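Local structure of Glyoxalase/bleomycin resistance protein/dioxygenase (Nocardioides sp., 4MYM) at residues Phe47-Leu52 with Leu118-Ile123; Cys35-His39 with Pro144-Phe148; Ile111-Tyr115 with Tyr126-Ala130. The protein belongs to the glyoxalase/bleomycin resistance/dioxygenase superfamily and is probably a metalloprotein, although its reaction and substrate are not established. All blocks are in the same frame, centred on the assembly; numbering follows the deposited sequence.

Contact 1: Phe47-Leu52 with Leu118-Ile123; sequences FYTTKL and LRARGI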
# COMPACT_ATOMS: atom_id res chain seq x y z
N PHE A 47 -2.11 11.31 -13.30
CA PHE A 47 -1.77 11.85 -11.98
C PHE A 47 -0.41 11.35 -11.47
O PHE A 47 0.47 12.14 -11.13
CB PHE A 47 -2.88 11.51 -10.97
CG PHE A 47 -2.62 12.01 -9.57
CD1 PHE A 47 -1.89 11.25 -8.67
CD2 PHE A 47 -3.14 13.23 -9.14
CE1 PHE A 47 -1.64 11.70 -7.38
CE2 PHE A 47 -2.90 13.69 -7.85
CZ PHE A 47 -2.16 12.92 -6.97
N TYR A 48 -0.20 10.03 -11.44
CA TYR A 48 1.01 9.49 -10.82
C TYR A 48 2.26 9.77 -11.62
O TYR A 48 3.33 9.97 -11.04
CB TYR A 48 0.89 8.00 -10.49
CG TYR A 48 -0.29 7.76 -9.58
CD1 TYR A 48 -0.21 8.04 -8.21
CD2 TYR A 48 -1.50 7.32 -10.09
CE1 TYR A 48 -1.31 7.86 -7.38
CE2 TYR A 48 -2.60 7.13 -9.28
CZ TYR A 48 -2.50 7.40 -7.94
OH TYR A 48 -3.61 7.20 -7.17
N THR A 49 2.12 9.79 -12.95
CA THR A 49 3.24 10.10 -13.84
C THR A 49 3.60 11.59 -13.81
O THR A 49 4.72 11.95 -13.48
CB THR A 49 2.94 9.69 -15.30
OG1 THR A 49 1.71 10.27 -15.74
CG2 THR A 49 2.84 8.17 -15.41
N THR A 50 2.64 12.46 -14.13
CA THR A 50 2.97 13.89 -14.28
C THR A 50 3.13 14.62 -12.95
O THR A 50 3.97 15.51 -12.84
CB THR A 50 1.93 14.63 -15.14
OG1 THR A 50 0.72 14.75 -14.41
CG2 THR A 50 1.69 13.88 -16.45
N LYS A 51 2.35 14.26 -11.94
CA LYS A 51 2.40 14.95 -10.64
C LYS A 51 3.44 14.37 -9.71
O LYS A 51 4.14 15.12 -9.02
CB LYS A 51 1.06 14.95 -9.93
CG LYS A 51 -0.12 15.40 -10.77
CD LYS A 51 -0.03 16.86 -11.13
CE LYS A 51 -1.32 17.36 -11.78
NZ LYS A 51 -2.50 17.14 -10.92
N LEU A 52 3.53 13.04 -9.64
CA LEU A 52 4.44 12.40 -8.70
C LEU A 52 5.69 11.76 -9.31
O LEU A 52 6.53 11.26 -8.56
CB LEU A 52 3.69 11.35 -7.85
CG LEU A 52 2.50 11.86 -7.06
CD1 LEU A 52 1.93 10.74 -6.21
CD2 LEU A 52 2.92 13.06 -6.20
N LEU A 118 5.35 20.16 -5.05
CA LEU A 118 4.14 19.40 -5.37
C LEU A 118 2.96 20.34 -5.62
O LEU A 118 2.19 20.16 -6.56
CB LEU A 118 3.81 18.42 -4.25
CG LEU A 118 4.71 17.17 -4.20
CD1 LEU A 118 4.44 16.37 -2.94
CD2 LEU A 118 4.49 16.30 -5.42
N ARG A 119 2.85 21.36 -4.79
CA ARG A 119 1.77 22.33 -4.93
C ARG A 119 1.86 23.03 -6.27
O ARG A 119 0.85 23.25 -6.93
CB ARG A 119 1.84 23.35 -3.79
CG ARG A 119 0.64 24.26 -3.75
CD ARG A 119 0.50 24.87 -2.37
NE ARG A 119 -0.10 26.20 -2.44
CZ ARG A 119 0.51 27.34 -2.13
NH1 ARG A 119 1.77 27.36 -1.70
NH2 ARG A 119 -0.15 28.48 -2.24
N ALA A 120 3.08 23.34 -6.70
CA ALA A 120 3.34 23.94 -8.02
C ALA A 120 2.92 23.03 -9.17
O ALA A 120 2.61 23.51 -10.27
CB ALA A 120 4.82 24.32 -8.14
N ARG A 121 2.88 21.72 -8.95
CA ARG A 121 2.43 20.78 -9.98
C ARG A 121 0.94 20.49 -9.91
O ARG A 121 0.45 19.67 -10.68
CB ARG A 121 3.21 19.47 -9.90
CG ARG A 121 4.70 19.61 -10.16
CD ARG A 121 5.38 18.26 -10.34
NE ARG A 121 6.77 18.31 -9.87
CZ ARG A 121 7.27 17.65 -8.83
NH1 ARG A 121 6.52 16.81 -8.10
NH2 ARG A 121 8.56 17.80 -8.51
N GLY A 122 0.22 21.14 -9.01
CA GLY A 122 -1.23 20.95 -8.92
C GLY A 122 -1.70 19.96 -7.87
O GLY A 122 -2.88 19.62 -7.85
N ILE A 123 -0.80 19.50 -7.00
CA ILE A 123 -1.20 18.68 -5.86
C ILE A 123 -1.92 19.58 -4.87
O ILE A 123 -1.46 20.69 -4.59
CB ILE A 123 0.00 17.99 -5.18
CG1 ILE A 123 0.64 16.95 -6.11
CG2 ILE A 123 -0.41 17.32 -3.87
CD1 ILE A 123 -0.24 15.75 -6.44
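Phe47 and Ile123 meet because of their first torsions: Phe47 carries CG anti to its backbone N (chi1 179°), while Ile123 puts CG1 opposite its carbonyl carbon (chi1 -67°), and each side chain ends nearer the other segment than it starts. In this fold of paired beta-alpha-beta-beta-beta modules, the C-terminal ends of helices 41-51 and 108-120 face each other here, the second closed by a Schellman motif in which Gly122 takes the positive phi. Ile123 CD1 lies 3.5 Å from Phe47 CZ, reaching the ring obliquely with the two side chains nearly perpendicular. The same methyl approaches Lys51 CB at 3.8 Å, and Leu52 CD2 packs on Leu118 CD2 at 3.7 Å. Phe141 and Tyr151 from the sheet beneath carry this apolar seam into the interior.

Leu118 O holds the turn together, taking Arg121 N and Ile123 N from opposite faces of its plane. Arg121 points toward the other helix, and Val26 of the second subunit packs against it. Arg121 NH1 donates to Lys51 O over 3.1 Å; the donor lies almost in line with the carbonyl, but the bond is bent at the hydrogen and the oxygen sits 24° out of the guanidinium plane.

Contact 2: Cys35-His39 with Pro144-Phe148; sequences CLVTH and PCGEF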
# COMPACT_ATOMS: atom_id res chain seq x y z
N CYS A 35 -1.40 -1.99 -5.10
CA CYS A 35 -2.27 -1.81 -6.24
C CYS A 35 -3.56 -1.08 -5.84
O CYS A 35 -4.42 -1.60 -5.12
CB CYS A 35 -2.59 -3.15 -6.89
SG CYS A 35 -3.51 -2.98 -8.42
N LEU A 36 -3.65 0.16 -6.31
CA LEU A 36 -4.80 0.99 -6.03
C LEU A 36 -5.95 0.61 -6.96
O LEU A 36 -5.74 0.26 -8.13
CB LEU A 36 -4.44 2.47 -6.22
CG LEU A 36 -3.22 2.99 -5.45
CD1 LEU A 36 -3.04 4.47 -5.68
CD2 LEU A 36 -3.33 2.71 -3.97
N VAL A 37 -7.16 0.69 -6.42
CA VAL A 37 -8.36 0.41 -7.18
C VAL A 37 -8.80 1.72 -7.83
O VAL A 37 -9.05 2.72 -7.14
CB VAL A 37 -9.45 -0.17 -6.26
CG1 VAL A 37 -10.78 -0.31 -7.00
CG2 VAL A 37 -8.99 -1.52 -5.72
N THR A 38 -8.86 1.72 -9.15
CA THR A 38 -9.24 2.92 -9.90
C THR A 38 -10.60 2.73 -10.58
O THR A 38 -11.09 1.59 -10.74
CB THR A 38 -8.14 3.32 -10.92
OG1 THR A 38 -8.43 4.62 -11.46
CG2 THR A 38 -8.04 2.32 -12.05
N HIS A 39 -11.21 3.86 -10.94
CA HIS A 39 -12.43 3.90 -11.76
C HIS A 39 -12.22 4.68 -13.06
O HIS A 39 -13.15 4.85 -13.85
CB HIS A 39 -13.58 4.51 -10.95
CG HIS A 39 -13.81 3.82 -9.65
ND1 HIS A 39 -14.43 2.60 -9.56
CD2 HIS A 39 -13.44 4.15 -8.39
CE1 HIS A 39 -14.47 2.22 -8.30
NE2 HIS A 39 -13.86 3.14 -7.57
N PRO A 144 -6.24 10.06 -6.79
CA PRO A 144 -7.47 9.76 -7.53
C PRO A 144 -8.09 8.36 -7.29
O PRO A 144 -9.13 8.06 -7.87
CB PRO A 144 -7.04 9.91 -9.00
CG PRO A 144 -5.56 9.65 -9.01
CD PRO A 144 -5.04 10.07 -7.66
N CYS A 145 -7.47 7.53 -6.46
CA CYS A 145 -7.97 6.18 -6.22
C CYS A 145 -8.45 5.97 -4.79
O CYS A 145 -8.34 4.86 -4.23
CB CYS A 145 -6.89 5.16 -6.58
SG CYS A 145 -6.48 5.14 -8.33
N GLY A 146 -9.01 7.02 -4.18
CA GLY A 146 -9.49 6.96 -2.82
C GLY A 146 -8.42 7.03 -1.76
O GLY A 146 -8.71 7.15 -0.58
N GLU A 147 -7.15 6.93 -2.16
CA GLU A 147 -6.08 6.98 -1.19
C GLU A 147 -5.74 8.43 -0.86
O GLU A 147 -6.07 9.35 -1.63
CB GLU A 147 -4.83 6.26 -1.72
CG GLU A 147 -3.88 7.11 -2.57
CD GLU A 147 -4.36 7.37 -3.99
OE1 GLU A 147 -5.54 7.14 -4.32
OE2 GLU A 147 -3.52 7.82 -4.79
N PHE A 148 -5.07 8.60 0.26
CA PHE A 148 -4.28 9.81 0.48
C PHE A 148 -2.83 9.46 0.73
O PHE A 148 -2.51 8.34 1.14
CB PHE A 148 -4.85 10.71 1.59
CG PHE A 148 -4.81 10.14 2.98
CD1 PHE A 148 -5.62 9.07 3.36
CD2 PHE A 148 -4.03 10.74 3.96
CE1 PHE A 148 -5.62 8.59 4.66
CE2 PHE A 148 -4.01 10.26 5.26
CZ PHE A 148 -4.81 9.20 5.62
O HOH W 1 -7.06 2.19 -3.88
O HOH W 2 -10.49 6.53 -9.98
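Cys145 packs on Leu36 and Thr38, and just before it Pro144 O is linked to His39 N, past the end of strand 33-38, by a water that donates to Pro144 O at 2.9 Å and accepts from His39 N. Here the loop leading into strand 147-154 crosses the end of strand 33-38, joining the two mixed sheets of the glyoxalase/bleomycin resistance fold. Strand 33-38 is outermost within the chain, but Cys35 and Leu36 pair antiparallel with a strand of the second subunit, so the sheet runs on across the interface. No direct hydrogen bond links the two segments.

Cys145 itself does most of the packing. Its CB sits 3.3 Å from Val37 O and 3.7 Å from Leu36 CB, and with SG anti to the carbonyl carbon (chi1 -65°) the sulfur is carried alongside Thr38, 3.6 Å from Thr38 CB. Thr38 OG1 is bound to Ser44 and to Asp40 N. A second water lies between Cys145 O and Val37 N, accepting from the amide at 3.0 Å.

Beyond the turn at Gly146, which has positive phi, Glu147 folds its carboxylate back. Glu147 OE1 takes the Cys145 amide on its syn lone pair, 2.9 Å from Cys145 N, while OE2 is hydrogen-bonded to Tyr48 OH and Trp149 NE1. Leu36 CD1 lies over one face of the carboxylate, 3.5 Å from Glu147 OE2.

With OE1 and OE2 both engaged, the Glu147 carboxylate probably has little freedom to rotate. Across the contact, two waters bridge backbone polar groups, while side chains pack directly.

Contact 3: Ile111-Tyr115 with Tyr126-Ala130; sequences IDTAY and YSPPA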
# COMPACT_ATOMS: atom_id res chain seq x y z
N ILE A 111 10.26 18.58 4.04
CA ILE A 111 8.79 18.55 3.93
C ILE A 111 8.28 19.85 3.27
O ILE A 111 7.54 19.81 2.29
CB ILE A 111 8.13 18.31 5.30
CG1 ILE A 111 8.52 16.94 5.86
CG2 ILE A 111 6.60 18.44 5.23
CD1 ILE A 111 8.01 15.74 5.07
N ASP A 112 8.73 20.99 3.77
CA ASP A 112 8.29 22.27 3.21
C ASP A 112 8.72 22.44 1.77
O ASP A 112 7.98 22.98 0.97
CB ASP A 112 8.77 23.44 4.07
CG ASP A 112 8.25 23.37 5.49
OD1 ASP A 112 8.73 22.53 6.27
OD2 ASP A 112 7.34 24.17 5.85
N THR A 113 9.91 21.96 1.42
CA THR A 113 10.37 21.99 0.04
C THR A 113 9.51 21.12 -0.86
O THR A 113 9.12 21.52 -1.96
CB THR A 113 11.85 21.50 -0.07
OG1 THR A 113 12.70 22.42 0.62
CG2 THR A 113 12.28 21.46 -1.49
N ALA A 114 9.24 19.89 -0.42
CA ALA A 114 8.39 18.99 -1.21
C ALA A 114 6.99 19.59 -1.42
O ALA A 114 6.45 19.53 -2.51
CB ALA A 114 8.29 17.63 -0.52
N TYR A 115 6.45 20.17 -0.36
CA TYR A 115 5.14 20.85 -0.39
C TYR A 115 5.07 21.89 -1.52
O TYR A 115 4.17 21.87 -2.37
CB TYR A 115 4.87 21.48 0.97
CG TYR A 115 3.67 22.39 1.04
CD1 TYR A 115 2.38 21.87 1.00
CD2 TYR A 115 3.81 23.78 1.12
CE1 TYR A 115 1.27 22.69 1.07
CE2 TYR A 115 2.70 24.61 1.19
CZ TYR A 115 1.43 24.06 1.17
OH TYR A 115 0.30 24.86 1.23
N TYR A 126 -4.35 18.91 2.17
CA TYR A 126 -5.36 19.16 3.20
C TYR A 126 -5.00 20.32 4.12
O TYR A 126 -5.89 20.96 4.68
CB TYR A 126 -5.61 17.92 4.02
CG TYR A 126 -6.28 16.83 3.23
CD1 TYR A 126 -7.66 16.87 2.98
CD2 TYR A 126 -5.56 15.76 2.71
CE1 TYR A 126 -8.29 15.87 2.26
CE2 TYR A 126 -6.19 14.75 2.00
CZ TYR A 126 -7.56 14.81 1.79
OH TYR A 126 -8.20 13.82 1.08
N SER A 127 -3.71 20.56 4.31
CA SER A 127 -3.20 21.66 5.14
C SER A 127 -1.78 21.94 4.71
O SER A 127 -1.13 21.04 4.15
CB SER A 127 -3.14 21.30 6.62
OG SER A 127 -4.33 20.70 7.07
N PRO A 128 -1.28 23.16 4.99
CA PRO A 128 0.16 23.37 4.80
C PRO A 128 0.95 22.53 5.77
O PRO A 128 0.39 22.01 6.74
CB PRO A 128 0.36 24.87 5.12
CG PRO A 128 -0.99 25.48 4.93
CD PRO A 128 -1.96 24.41 5.37
N PRO A 129 2.28 22.46 5.57
CA PRO A 129 3.15 21.74 6.48
C PRO A 129 2.86 22.10 7.94
O PRO A 129 2.62 23.27 8.25
CB PRO A 129 4.55 22.20 6.07
CG PRO A 129 4.43 22.47 4.62
CD PRO A 129 3.03 23.00 4.42
N ALA A 130 2.86 21.10 8.81
CA ALA A 130 2.69 21.33 10.25
C ALA A 130 3.36 20.24 11.05
O ALA A 130 3.62 19.15 10.53
CB ALA A 130 1.21 21.41 10.61
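Pro129 is the bump here and the Tyr115 ring its floor: CD of the proline stands over the middle of one ring face, 3.4 Å from the ring centroid and only 8° off the normal, a CH-pi contact. A chi1 of 171° swings the tyrosine ring out from helix 108-120 under the loop, with the pyrrolidine standing roughly perpendicular to it. The hollow that receives Pro129 has three sides. Tyr115 makes the floor, Asp112 forms one wall, with OD2 3.4 Å from Pro129 CB, and Ile111 closes it more loosely, its CG2 4.4 Å from the same CB.

Pro128 takes the outer end of the ring. It runs side by side with Tyr115, pointing the same way, and its CB lies 3.9 Å from Tyr115 OH. Two successive prolines thus follow the tyrosine, one on the ring face and one by the hydroxyl.

The carboxylate wall is anchored from the sheet, since Asp112 OD1 forms a salt bridge with Arg137. Phe125 meets the Tyr115 ring with the planes inclined at about 60°. Ile111 packs the helix on Tyr151 of strand 147-154, while Pro129, touching Arg137 and Ile139, sets the loop between helix 108-120 and strand 136-142, just before strand 130-132 begins.

In the fold
From the N terminus, strand 33-38 supplies the first half of contact 2, and helix 41-51, next along the chain, supplies that of contact 1. Contact 1 closes its loop at the end of helix 108-120, and contact 3 closes a short one where the chain turns back over the same helix. Their segments alternate, so contacts 1 and 3 cross, about 14 Å apart between centres. Contact 2 closes last, at 144-148, and encloses both others. Together they tie the two helices to each other, the N-terminal sheet to the C-terminal one, and helix 108-120 to the loop that follows it. Contacts 1 and 2 also touch directly, where Phe47 packs on Pro144.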